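Local atomic coordinates of NAD-dependent epimerase/dehydratase domain-containing protein (Ruegeria pomeroyi DSS-3, PDB entry 3IUS), a protein that is of unknown function but probably binds NAD through a Rossmann fold, as do the epimerases and dehydratases of its family. Residues L146-A152 against P201-V207; A105-D109 against T119-T124; P161-G166 against A222-L228; I170-I174 against Q216-A220. All blocks are in the same frame, centred on the assembly; numbering follows the deposited sequence.

Contact 1 of 4, residues L146-A152 against P201-V207; sequences LHVFRLA and PGAVYNV
F149 and Y205 lie side by side on one face of a parallel strand pair, their side chains pointing the same way. The rings are nearly parallel, with planes at 20°, but slid so far apart that they barely overlap; F149 CE1 meets Y205 CD2 at 3.6 Å. V207 puts its CG2 at the edge of the F149 ring, 4.0 Å from CD1. Farther along this face L151 CD2 rests on V207 CB at 3.8 Å, while V148 and V204 pack on the reverse face. There the extended chain of R150 crosses V204, whose CG1 sits over the centre of one guanidinium face, 3.5 Å from R150 CZ. The rim of that group is polar: NH2 forms a salt bridge with E135 and NH1 a hydrogen bond with Y107 OH. A leucine in place of R150 would probably leave E135 without its charge mate and uncover V204 CG1. Six backbone hydrogen bonds join the two segments; Y205 N reaches V148 O at 2.8 Å, nearly in line with the carbonyl. At the outer end G202 N gives a 2.7 Å bond to L146 O. The segment 146-152 is an interior strand of the Rossmann-type sheet, bonded on its other side to strand 97-103; helix 185-197 covers the F149 face, and helix 126-140 receives L146 and V148 on the other.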
loop_
_atom_site.group_PDB
_atom_site.type_symbol
_atom_site.label_atom_id
_atom_site.label_comp_id
_atom_site.label_asym_id
_atom_site.label_seq_id
_atom_site.Cartn_x
_atom_site.Cartn_y
_atom_site.Cartn_z
ATOM N N LEU A 146 -12.356 11.850 -4.083
ATOM C CA LEU A 146 -11.493 11.023 -3.243
ATOM C C LEU A 146 -11.752 9.531 -3.393
ATOM O O LEU A 146 -12.894 9.089 -3.486
ATOM C CB LEU A 146 -11.662 11.414 -1.771
ATOM C CG LEU A 146 -10.874 10.542 -0.794
ATOM C CD1 LEU A 146 -9.373 10.824 -0.914
ATOM C CD2 LEU A 146 -11.367 10.742 0.625
ATOM N N HIS A 147 -10.672 8.755 -3.387
ATOM C CA HIS A 147 -10.753 7.309 -3.419
ATOM C C HIS A 147 -9.755 6.850 -2.394
ATOM O O HIS A 147 -8.639 7.356 -2.363
ATOM C CB HIS A 147 -10.384 6.772 -4.804
ATOM C CG HIS A 147 -11.219 7.348 -5.907
ATOM N ND1 HIS A 147 -11.062 8.641 -6.357
ATOM C CD2 HIS A 147 -12.228 6.815 -6.635
ATOM C CE1 HIS A 147 -11.940 8.880 -7.317
ATOM N NE2 HIS A 147 -12.658 7.789 -7.507
ATOM N N VAL A 148 -10.179 5.936 -1.530
ATOM C CA VAL A 148 -9.308 5.398 -0.496
ATOM C C VAL A 148 -8.950 3.964 -0.833
ATOM O O VAL A 148 -9.824 3.147 -1.133
ATOM C CB VAL A 148 -9.981 5.444 0.888
ATOM C CG1 VAL A 148 -9.159 4.649 1.909
ATOM C CG2 VAL A 148 -10.174 6.892 1.343
ATOM N N PHE A 149 -7.660 3.653 -0.758
ATOM C CA PHE A 149 -7.176 2.322 -1.072
ATOM C C PHE A 149 -6.506 1.749 0.152
ATOM O O PHE A 149 -5.449 2.218 0.556
ATOM C CB PHE A 149 -6.191 2.374 -2.247
ATOM C CG PHE A 149 -6.783 2.943 -3.503
ATOM C CD1 PHE A 149 -7.411 2.117 -4.421
ATOM C CD2 PHE A 149 -6.726 4.306 -3.756
ATOM C CE1 PHE A 149 -7.973 2.640 -5.571
ATOM C CE2 PHE A 149 -7.280 4.834 -4.907
ATOM C CZ PHE A 149 -7.900 3.997 -5.815
ATOM N N ARG A 150 -7.144 0.751 0.755
ATOM C CA ARG A 150 -6.599 0.104 1.934
ATOM C C ARG A 150 -5.687 -1.030 1.497
ATOM O O ARG A 150 -6.137 -2.107 1.101
ATOM C CB ARG A 150 -7.725 -0.361 2.868
ATOM C CG ARG A 150 -8.671 0.797 3.232
ATOM C CD ARG A 150 -9.812 0.396 4.169
ATOM N NE ARG A 150 -10.547 1.582 4.615
ATOM C CZ ARG A 150 -11.805 1.573 5.053
ATOM N NH1 ARG A 150 -12.485 0.432 5.101
ATOM N NH2 ARG A 150 -12.384 2.707 5.436
ATOM N N LEU A 151 -4.390 -0.757 1.563
ATOM C CA LEU A 151 -3.375 -1.658 1.035
ATOM C C LEU A 151 -3.009 -2.723 2.053
ATOM O O LEU A 151 -2.865 -2.438 3.238
ATOM C CB LEU A 151 -2.124 -0.871 0.632
ATOM C CG LEU A 151 -2.285 0.280 -0.361
ATOM C CD1 LEU A 151 -0.943 0.965 -0.622
ATOM C CD2 LEU A 151 -2.896 -0.211 -1.663
ATOM N N ALA A 152 -2.875 -3.954 1.581
ATOM C CA ALA A 152 -2.345 -5.024 2.406
ATOM C C ALA A 152 -0.824 -4.891 2.457
ATOM O O ALA A 152 -0.259 -3.901 1.980
ATOM C CB ALA A 152 -2.767 -6.379 1.847
ATOM N N PRO A 201 -16.123 9.053 -6.824
ATOM C CA PRO A 201 -15.835 9.878 -5.646
ATOM C C PRO A 201 -16.416 9.317 -4.354
ATOM O O PRO A 201 -17.617 9.065 -4.274
ATOM C CB PRO A 201 -16.492 11.213 -6.000
ATOM C CG PRO A 201 -16.337 11.287 -7.472
ATOM C CD PRO A 201 -16.558 9.876 -7.966
ATOM N N GLY A 202 -15.553 9.114 -3.362
ATOM C CA GLY A 202 -15.967 8.609 -2.064
ATOM C C GLY A 202 -15.736 7.120 -1.851
ATOM O O GLY A 202 -15.852 6.626 -0.731
ATOM N N ALA A 203 -15.400 6.406 -2.920
ATOM C CA ALA A 203 -15.279 4.956 -2.861
ATOM C C ALA A 203 -14.073 4.538 -2.033
ATOM O O ALA A 203 -13.062 5.221 -2.030
ATOM C CB ALA A 203 -15.183 4.372 -4.254
ATOM N N VAL A 204 -14.223 3.420 -1.330
ATOM C CA VAL A 204 -13.133 2.766 -0.612
ATOM C C VAL A 204 -12.921 1.385 -1.222
ATOM O O VAL A 204 -13.883 0.667 -1.488
ATOM C CB VAL A 204 -13.476 2.605 0.881
ATOM C CG1 VAL A 204 -12.339 1.908 1.623
ATOM C CG2 VAL A 204 -13.766 3.950 1.506
ATOM N N TYR A 205 -11.663 0.993 -1.424
ATOM C CA TYR A 205 -11.353 -0.298 -2.018
ATOM C C TYR A 205 -10.296 -0.977 -1.186
ATOM O O TYR A 205 -9.256 -0.382 -0.924
ATOM C CB TYR A 205 -10.774 -0.139 -3.425
ATOM C CG TYR A 205 -11.627 0.681 -4.358
ATOM C CD1 TYR A 205 -12.638 0.090 -5.098
ATOM C CD2 TYR A 205 -11.406 2.041 -4.508
ATOM C CE1 TYR A 205 -13.422 0.840 -5.956
ATOM C CE2 TYR A 205 -12.184 2.800 -5.361
ATOM C CZ TYR A 205 -13.181 2.194 -6.089
ATOM O OH TYR A 205 -13.957 2.958 -6.936
ATOM N N ASN A 206 -10.573 -2.209 -0.777
ATOM C CA ASN A 206 -9.535 -3.077 -0.222
ATOM C C ASN A 206 -8.617 -3.541 -1.341
ATOM O O ASN A 206 -9.088 -3.977 -2.387
ATOM C CB ASN A 206 -10.151 -4.311 0.427
ATOM C CG ASN A 206 -10.886 -4.000 1.701
ATOM O OD1 ASN A 206 -11.727 -4.786 2.146
ATOM N ND2 ASN A 206 -10.584 -2.859 2.299
ATOM N N VAL A 207 -7.305 -3.487 -1.119
ATOM C CA VAL A 207 -6.367 -3.897 -2.152
ATOM C C VAL A 207 -5.466 -4.971 -1.581
ATOM O O VAL A 207 -4.454 -4.676 -0.956
ATOM C CB VAL A 207 -5.537 -2.716 -2.704
ATOM C CG1 VAL A 207 -4.675 -3.182 -3.865
ATOM C CG2 VAL A 207 -6.463 -1.590 -3.165
#

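Contact 2 of 4, residues A105-D109 against T119-T124; sequences AVYGD and TPLTPT
V106, Y107 and G108 pack against T119-P123 in a loop-to-loop contact beyond the end of strand 97-103, where the chain returns before entering helix 126-140. V106 and L121 lie alongside each other, CG2 to CD2 at 3.8 Å. With CG1 anti to the carbonyl carbon (chi1 -61°), V106 CG2 stands between the backbone N and the carbonyl carbon, a place from which it also sits over the centre of one Y107 face. L121 CD2 comes obliquely to that ring, 4.0 Å from Y107 CD1. T119 crosses it at about a right angle, and its carbonyl O lies in the ring plane at the edge, 3.9 Å from Y107 CE1. The Y107 hydroxyl lies beyond this cluster, beside N206. G108 CA comes within 3.3 Å of T122 O in a CA-H...O contact; a side chain on that carbon would collide with the same oxygen, and phi of 78° also suits glycine. P123 CD is tucked against V106 O at 3.2 Å. The T122 hydroxyl is 3.1 Å from Y107 O, a possible hydrogen bond, since its proton has another acceptor within reach. Water does much of the remaining joining: one molecule links D109 N to T122 O, and another links A105 O to T124 N. The two loops are thus held by an apolar inner patch, while toward D109 and T124 backbone polar groups are bridged largely through water.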
loop_
_atom_site.group_PDB
_atom_site.type_symbol
_atom_site.label_atom_id
_atom_site.label_comp_id
_atom_site.label_asym_id
_atom_site.label_seq_id
_atom_site.Cartn_x
_atom_site.Cartn_y
_atom_site.Cartn_z
ATOM N N ALA A 105 -5.016 -1.947 8.399
ATOM C CA ALA A 105 -4.926 -1.902 9.858
ATOM C C ALA A 105 -6.124 -1.174 10.451
ATOM O O ALA A 105 -6.401 -1.283 11.643
ATOM C CB ALA A 105 -3.620 -1.259 10.315
ATOM N N VAL A 106 -6.848 -0.448 9.605
ATOM C CA VAL A 106 -8.027 0.272 10.061
ATOM C C VAL A 106 -9.113 -0.647 10.629
ATOM O O VAL A 106 -9.912 -0.224 11.468
ATOM C CB VAL A 106 -8.640 1.105 8.933
ATOM C CG1 VAL A 106 -7.638 2.142 8.433
ATOM C CG2 VAL A 106 -9.093 0.206 7.803
ATOM N N TYR A 107 -9.152 -1.890 10.158
ATOM C CA TYR A 107 -10.196 -2.825 10.561
ATOM C C TYR A 107 -10.033 -3.347 11.984
ATOM O O TYR A 107 -11.018 -3.614 12.673
ATOM C CB TYR A 107 -10.298 -3.990 9.570
ATOM C CG TYR A 107 -10.755 -3.565 8.194
ATOM C CD1 TYR A 107 -12.020 -3.027 8.003
ATOM C CD2 TYR A 107 -9.917 -3.691 7.092
ATOM C CE1 TYR A 107 -12.437 -2.630 6.753
ATOM C CE2 TYR A 107 -10.324 -3.307 5.841
ATOM C CZ TYR A 107 -11.589 -2.765 5.676
ATOM O OH TYR A 107 -11.995 -2.380 4.426
ATOM N N GLY A 108 -8.791 -3.501 12.424
ATOM C CA GLY A 108 -8.541 -4.026 13.750
ATOM C C GLY A 108 -8.698 -5.532 13.807
ATOM O O GLY A 108 -8.559 -6.221 12.792
ATOM N N ASP A 109 -9.006 -6.039 14.996
ATOM C CA ASP A 109 -9.029 -7.478 15.247
ATOM C C ASP A 109 -10.409 -8.105 15.046
ATOM O O ASP A 109 -11.412 -7.629 15.586
ATOM C CB ASP A 109 -8.513 -7.773 16.655
ATOM C CG ASP A 109 -8.384 -9.257 16.930
ATOM O OD1 ASP A 109 -8.208 -10.039 15.967
ATOM O OD2 ASP A 109 -8.464 -9.635 18.120
ATOM N N THR A 119 -17.182 -2.880 6.700
ATOM C CA THR A 119 -16.920 -3.251 8.078
ATOM C C THR A 119 -16.491 -2.052 8.927
ATOM O O THR A 119 -15.657 -1.257 8.504
ATOM C CB THR A 119 -15.842 -4.339 8.121
ATOM O OG1 THR A 119 -16.309 -5.470 7.378
ATOM C CG2 THR A 119 -15.550 -4.759 9.555
ATOM N N PRO A 120 -17.068 -1.919 10.133
ATOM C CA PRO A 120 -16.700 -0.817 11.035
ATOM C C PRO A 120 -15.196 -0.767 11.326
ATOM O O PRO A 120 -14.547 -1.807 11.364
ATOM C CB PRO A 120 -17.474 -1.147 12.317
ATOM C CG PRO A 120 -18.654 -1.938 11.847
ATOM C CD PRO A 120 -18.149 -2.754 10.688
ATOM N N LEU A 121 -14.654 0.429 11.534
ATOM C CA LEU A 121 -13.225 0.565 11.804
ATOM C C LEU A 121 -12.924 0.564 13.300
ATOM O O LEU A 121 -13.369 1.442 14.035
ATOM C CB LEU A 121 -12.684 1.841 11.160
ATOM C CG LEU A 121 -13.085 2.023 9.693
ATOM C CD1 LEU A 121 -12.499 3.310 9.127
ATOM C CD2 LEU A 121 -12.667 0.814 8.865
ATOM N N THR A 122 -12.160 -0.426 13.746
ATOM C CA THR A 122 -11.794 -0.526 15.153
ATOM C C THR A 122 -10.325 -0.894 15.314
ATOM O O THR A 122 -10.005 -1.954 15.841
ATOM C CB THR A 122 -12.665 -1.564 15.899
ATOM O OG1 THR A 122 -12.380 -2.878 15.405
ATOM C CG2 THR A 122 -14.136 -1.270 15.687
ATOM N N PRO A 123 -9.425 -0.008 14.868
ATOM C CA PRO A 123 -7.990 -0.292 15.003
ATOM C C PRO A 123 -7.608 -0.454 16.472
ATOM O O PRO A 123 -8.201 0.184 17.343
ATOM C CB PRO A 123 -7.319 0.946 14.404
ATOM C CG PRO A 123 -8.383 2.014 14.385
ATOM C CD PRO A 123 -9.699 1.321 14.297
ATOM N N THR A 124 -6.627 -1.299 16.754
ATOM C CA THR A 124 -6.268 -1.542 18.144
ATOM C C THR A 124 -4.965 -0.865 18.560
ATOM O O THR A 124 -4.577 -0.937 19.722
ATOM C CB THR A 124 -6.196 -3.052 18.466
ATOM O OG1 THR A 124 -5.159 -3.661 17.692
ATOM C CG2 THR A 124 -7.525 -3.728 18.157
HETATM O O HOH W 1 -5.057 -1.429 14.005
HETATM O O HOH W 2 -10.338 -4.410 17.032
HETATM O O HOH W 3 -13.061 -5.242 15.684
#

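Contact 3 of 4, residues P161-G166 against A222-L228; sequences PFSKLG and AAELQGL
A222 places its methyl against the P161 ring, CB to CG at 3.6 Å, and so begins the face of helix 215-226 that receives the loop 161-166. Its carbonyl O approaches the F162 ring obliquely, 3.6 Å from CE1. A223 faces away and is grazed only by the L165 CD2 branch. L225, one turn on from A222, turns back toward the loop, its CD1 in the plane of the F162 ring at the edge, 3.9 Å from CZ. Q226 CB lies 4.0 Å from L165 CD1; beyond it, CG anti to the backbone N (chi1 -166°) and a bend at chi2 bring OE1 to F162 CD1. The amide passes obliquely by the F162 ring, the planes 29° apart. Q226 OE1 is bonded to Q281 in helix 273-282. G227 has positive phi and ends the helix in a Schellman motif, whose 2.9 Å bond from L228 N to A223 O folds the chain back. L228 CD1 can therefore reach L165 CB at 3.9 Å. An alanine in place of F162 would probably open a gap between L225 CD1 and the A222 backbone and leave the Q226 amide with less to lean on. Helix 273-282 completes the cluster, with L277 touching both P161 and L225. No hydrogen bond crosses between the two segments, so the contact rests mainly on apolar packing and on the ring's approach to two oxygens.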
loop_
_atom_site.group_PDB
_atom_site.type_symbol
_atom_site.label_atom_id
_atom_site.label_comp_id
_atom_site.label_asym_id
_atom_site.label_seq_id
_atom_site.Cartn_x
_atom_site.Cartn_y
_atom_site.Cartn_z
ATOM N N PRO A 161 11.351 -12.060 -0.390
ATOM C CA PRO A 161 11.947 -12.842 0.693
ATOM C C PRO A 161 13.259 -13.532 0.323
ATOM O O PRO A 161 13.919 -14.069 1.211
ATOM C CB PRO A 161 10.865 -13.880 0.961
ATOM C CG PRO A 161 10.352 -14.190 -0.413
ATOM C CD PRO A 161 10.441 -12.887 -1.203
ATOM N N PHE A 162 13.638 -13.506 -0.951
ATOM C CA PHE A 162 14.828 -14.227 -1.397
ATOM C C PHE A 162 16.130 -13.517 -1.034
ATOM O O PHE A 162 17.183 -14.146 -0.941
ATOM C CB PHE A 162 14.747 -14.532 -2.895
ATOM C CG PHE A 162 13.510 -15.291 -3.277
ATOM C CD1 PHE A 162 13.414 -16.648 -3.036
ATOM C CD2 PHE A 162 12.428 -14.641 -3.846
ATOM C CE1 PHE A 162 12.276 -17.345 -3.369
ATOM C CE2 PHE A 162 11.289 -15.334 -4.186
ATOM C CZ PHE A 162 11.204 -16.685 -3.946
ATOM N N SER A 163 16.050 -12.207 -0.822
ATOM C CA SER A 163 17.182 -11.446 -0.304
ATOM C C SER A 163 17.401 -11.799 1.163
ATOM O O SER A 163 18.515 -11.734 1.678
ATOM C CB SER A 163 16.902 -9.949 -0.424
ATOM O OG SER A 163 15.838 -9.571 0.434
ATOM N N LYS A 164 16.313 -12.189 1.816
ATOM C CA LYS A 164 16.274 -12.431 3.251
ATOM C C LYS A 164 16.892 -13.778 3.647
ATOM O O LYS A 164 17.076 -14.068 4.830
ATOM C CB LYS A 164 14.815 -12.342 3.705
ATOM C CG LYS A 164 14.516 -12.664 5.153
ATOM C CD LYS A 164 13.097 -12.209 5.475
ATOM C CE LYS A 164 12.413 -13.101 6.501
ATOM N NZ LYS A 164 10.955 -12.781 6.611
ATOM N N LEU A 165 17.228 -14.592 2.651
ATOM C CA LEU A 165 17.680 -15.957 2.894
ATOM C C LEU A 165 19.196 -16.077 2.958
ATOM O O LEU A 165 19.921 -15.169 2.555
ATOM C CB LEU A 165 17.160 -16.881 1.792
ATOM C CG LEU A 165 15.649 -16.949 1.596
ATOM C CD1 LEU A 165 15.327 -17.426 0.190
ATOM C CD2 LEU A 165 15.018 -17.858 2.644
ATOM N N GLY A 166 19.666 -17.211 3.469
ATOM C CA GLY A 166 21.074 -17.558 3.406
ATOM C C GLY A 166 22.002 -16.892 4.405
ATOM O O GLY A 166 23.157 -17.291 4.530
ATOM N N ALA A 222 9.432 -19.614 0.265
ATOM C CA ALA A 222 10.610 -18.984 -0.315
ATOM C C ALA A 222 11.809 -19.923 -0.144
ATOM O O ALA A 222 12.590 -20.128 -1.071
ATOM C CB ALA A 222 10.878 -17.645 0.351
ATOM N N ALA A 223 11.925 -20.514 1.037
ATOM C CA ALA A 223 13.020 -21.458 1.304
ATOM C C ALA A 223 12.909 -22.677 0.388
ATOM O O ALA A 223 13.892 -23.125 -0.202
ATOM C CB ALA A 223 13.017 -21.881 2.761
ATOM N N GLU A 224 11.700 -23.206 0.266
ATOM C CA GLU A 224 11.441 -24.336 -0.615
ATOM C C GLU A 224 11.885 -24.046 -2.055
ATOM O O GLU A 224 12.576 -24.848 -2.672
ATOM C CB GLU A 224 9.956 -24.702 -0.565
ATOM C CG GLU A 224 9.554 -25.876 -1.439
ATOM C CD GLU A 224 8.060 -26.158 -1.379
ATOM O OE1 GLU A 224 7.420 -25.767 -0.380
ATOM O OE2 GLU A 224 7.528 -26.768 -2.331
ATOM N N LEU A 225 11.469 -22.901 -2.592
ATOM C CA LEU A 225 11.852 -22.504 -3.946
ATOM C C LEU A 225 13.365 -22.412 -4.147
ATOM O O LEU A 225 13.874 -22.675 -5.242
ATOM C CB LEU A 225 11.205 -21.168 -4.304
ATOM C CG LEU A 225 9.708 -21.249 -4.571
ATOM C CD1 LEU A 225 9.108 -19.854 -4.737
ATOM C CD2 LEU A 225 9.424 -22.107 -5.798
ATOM N N GLN A 226 14.075 -22.035 -3.089
ATOM C CA GLN A 226 15.500 -21.749 -3.173
ATOM C C GLN A 226 16.298 -23.007 -2.869
ATOM O O GLN A 226 17.526 -23.011 -2.954
ATOM C CB GLN A 226 15.859 -20.635 -2.185
ATOM C CG GLN A 226 17.229 -19.996 -2.397
ATOM C CD GLN A 226 17.220 -18.881 -3.434
ATOM O OE1 GLN A 226 16.258 -18.717 -4.196
ATOM N NE2 GLN A 226 18.292 -18.101 -3.462
ATOM N N GLY A 227 15.597 -24.079 -2.512
ATOM C CA GLY A 227 16.266 -25.325 -2.179
ATOM C C GLY A 227 17.036 -25.231 -0.881
ATOM O O GLY A 227 18.070 -25.894 -0.710
ATOM N N LEU A 228 16.528 -24.420 0.044
ATOM C CA LEU A 228 17.145 -24.218 1.348
ATOM C C LEU A 228 16.342 -24.863 2.481
ATOM O O LEU A 228 15.155 -25.114 2.340
ATOM C CB LEU A 228 17.322 -22.726 1.616
ATOM C CG LEU A 228 18.236 -22.011 0.621
ATOM C CD1 LEU A 228 18.248 -20.522 0.897
ATOM C CD2 LEU A 228 19.651 -22.589 0.701
#

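Contact 4 of 4, residues I170-I174 against Q216-A220; sequences IRRII and QDVIA
Q216 carries its CG between the backbone N and the carbonyl carbon (chi1 65°) and bends again at chi2, which lays its side chain across I174 at about a right angle. I174 CD1 then touches the aliphatic part of Q216, 3.5 Å from CG. On the same strand R172 points toward the helix; CG anti to the carbonyl carbon (chi1 -69°) and an extended chi2 bring R172 CD to 3.4 Å from Q216 O, and the bend at chi3 then turns NE toward P231 O. The same Q216 oxygen accepts the helical bond from A220 N; the arginine meets it through a methylene. Nearer the backbone R172 CB meets Q216 CB at 3.8 Å. R172 CG crosses I219 and packs on its CG2 branch at 3.5 Å, while I219 CD1 reaches back to R171 O at 3.9 Å. The polar end of Q216 is joined to the strand through water: one molecule lies 2.7 Å from I173 O and 2.9 Å from Q216 OE1, placed to donate to both, although it has more acceptors in reach than protons. No direct hydrogen bond links the segments. R172 NE is bonded to P231 O. Strand 172-174 runs nearly antiparallel to helix 216-220 (154°). It pairs in parallel with strand 233-235, R172 and I174 both bonding V234 through the backbone and resting side chains on A233; Y273 of helix 273-282 covers the helix at D217 and V218.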
loop_
_atom_site.group_PDB
_atom_site.type_symbol
_atom_site.label_atom_id
_atom_site.label_comp_id
_atom_site.label_asym_id
_atom_site.label_seq_id
_atom_site.Cartn_x
_atom_site.Cartn_y
_atom_site.Cartn_z
ATOM N N ILE A 170 17.069 -15.774 10.757
ATOM C CA ILE A 170 15.685 -15.812 10.288
ATOM C C ILE A 170 14.900 -16.871 11.051
ATOM O O ILE A 170 15.373 -17.990 11.251
ATOM C CB ILE A 170 15.592 -16.108 8.777
ATOM C CG1 ILE A 170 16.650 -17.136 8.370
ATOM C CG2 ILE A 170 15.749 -14.829 7.972
ATOM C CD1 ILE A 170 16.553 -17.580 6.925
ATOM N N ARG A 171 13.699 -16.510 11.480
ATOM C CA ARG A 171 12.876 -17.419 12.261
ATOM C C ARG A 171 11.417 -17.282 11.859
ATOM O O ARG A 171 10.979 -16.214 11.433
ATOM C CB ARG A 171 13.057 -17.139 13.756
ATOM C CG ARG A 171 13.008 -15.662 14.111
ATOM C CD ARG A 171 14.077 -15.292 15.133
ATOM N NE ARG A 171 13.715 -15.647 16.503
ATOM C CZ ARG A 171 12.984 -14.880 17.308
ATOM N NH1 ARG A 171 12.517 -13.714 16.873
ATOM N NH2 ARG A 171 12.711 -15.281 18.544
ATOM N N ARG A 172 10.674 -18.374 11.975
ATOM C CA ARG A 172 9.250 -18.347 11.674
ATOM C C ARG A 172 8.462 -18.216 12.971
ATOM O O ARG A 172 8.488 -19.111 13.815
ATOM C CB ARG A 172 8.837 -19.601 10.894
ATOM C CG ARG A 172 9.398 -19.655 9.473
ATOM C CD ARG A 172 9.014 -20.937 8.747
ATOM N NE ARG A 172 9.548 -22.115 9.427
ATOM C CZ ARG A 172 8.802 -23.115 9.881
ATOM N NH1 ARG A 172 7.486 -23.091 9.703
ATOM N NH2 ARG A 172 9.373 -24.144 10.492
ATOM N N ILE A 173 7.777 -17.087 13.136
ATOM C CA ILE A 173 6.973 -16.850 14.328
ATOM C C ILE A 173 5.599 -17.485 14.167
ATOM O O ILE A 173 4.860 -17.158 13.232
ATOM C CB ILE A 173 6.783 -15.342 14.597
ATOM C CG1 ILE A 173 8.130 -14.615 14.604
ATOM C CG2 ILE A 173 6.023 -15.122 15.895
ATOM C CD1 ILE A 173 9.095 -15.114 15.654
ATOM N N ILE A 174 5.246 -18.372 15.092
ATOM C CA ILE A 174 3.981 -19.099 15.014
ATOM C C ILE A 174 2.918 -18.577 15.986
ATOM O O ILE A 174 2.984 -18.827 17.180
ATOM C CB ILE A 174 4.194 -20.607 15.261
ATOM C CG1 ILE A 174 5.346 -21.130 14.406
ATOM C CG2 ILE A 174 2.918 -21.387 14.968
ATOM C CD1 ILE A 174 5.096 -20.992 12.923
ATOM N N GLN A 216 4.393 -17.485 8.361
ATOM C CA GLN A 216 5.400 -18.553 8.391
ATOM C C GLN A 216 5.384 -19.395 7.112
ATOM O O GLN A 216 6.371 -20.055 6.784
ATOM C CB GLN A 216 5.232 -19.444 9.630
ATOM C CG GLN A 216 3.937 -20.252 9.691
ATOM C CD GLN A 216 2.810 -19.502 10.389
ATOM O OE1 GLN A 216 2.774 -18.280 10.378
ATOM N NE2 GLN A 216 1.896 -20.240 11.014
ATOM N N ASP A 217 4.264 -19.364 6.393
ATOM C CA ASP A 217 4.127 -20.140 5.164
ATOM C C ASP A 217 4.840 -19.447 4.009
ATOM O O ASP A 217 5.327 -20.096 3.089
ATOM C CB ASP A 217 2.651 -20.344 4.810
ATOM C CG ASP A 217 1.970 -21.384 5.686
ATOM O OD1 ASP A 217 2.621 -21.940 6.596
ATOM O OD2 ASP A 217 0.779 -21.655 5.446
ATOM N N VAL A 218 4.874 -18.121 4.039
ATOM C CA VAL A 218 5.556 -17.388 2.985
ATOM C C VAL A 218 7.051 -17.660 3.067
ATOM O O VAL A 218 7.693 -18.033 2.077
ATOM C CB VAL A 218 5.278 -15.894 3.074
ATOM C CG1 VAL A 218 5.999 -15.159 1.954
ATOM C CG2 VAL A 218 3.784 -15.650 2.986
ATOM N N ILE A 219 7.590 -17.472 4.264
ATOM C CA ILE A 219 8.984 -17.775 4.561
ATOM C C ILE A 219 9.323 -19.209 4.164
ATOM O O ILE A 219 10.342 -19.466 3.514
ATOM C CB ILE A 219 9.257 -17.569 6.060
ATOM C CG1 ILE A 219 9.204 -16.080 6.410
ATOM C CG2 ILE A 219 10.593 -18.198 6.467
ATOM C CD1 ILE A 219 9.307 -15.790 7.893
ATOM N N ALA A 220 8.466 -20.147 4.553
ATOM C CA ALA A 220 8.687 -21.545 4.206
ATOM C C ALA A 220 8.740 -21.757 2.693
ATOM O O ALA A 220 9.588 -22.477 2.190
ATOM C CB ALA A 220 7.609 -22.428 4.831
HETATM O O HOH W 4 2.198 -16.809 12.799
#

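Overall arrangement
Contact 1 is the buried one, a run of backbone hydrogen bonds inside the Rossmann-type sheet; contacts 2 and 3 are partly buried and contact 4 lies at the surface. Contact 2 adjoins contact 1, for R150 and N206 meet Y107, and R150 also packs on V106 and L121, so strand and loop meet through both polar and apolar atoms. Contacts 3 and 4 stand on the opposite side of the chain's centre from contact 1, with centres about 30 Å or more from its own. They use successive turns of helix 215-226 and touch through K164. Bonding shifts accordingly: strand bonds in contact 1, an apolar patch edged by water bridges in contact 2, apolar side chains in contact 3, and aliphatic side-chain parts with one water in contact 4.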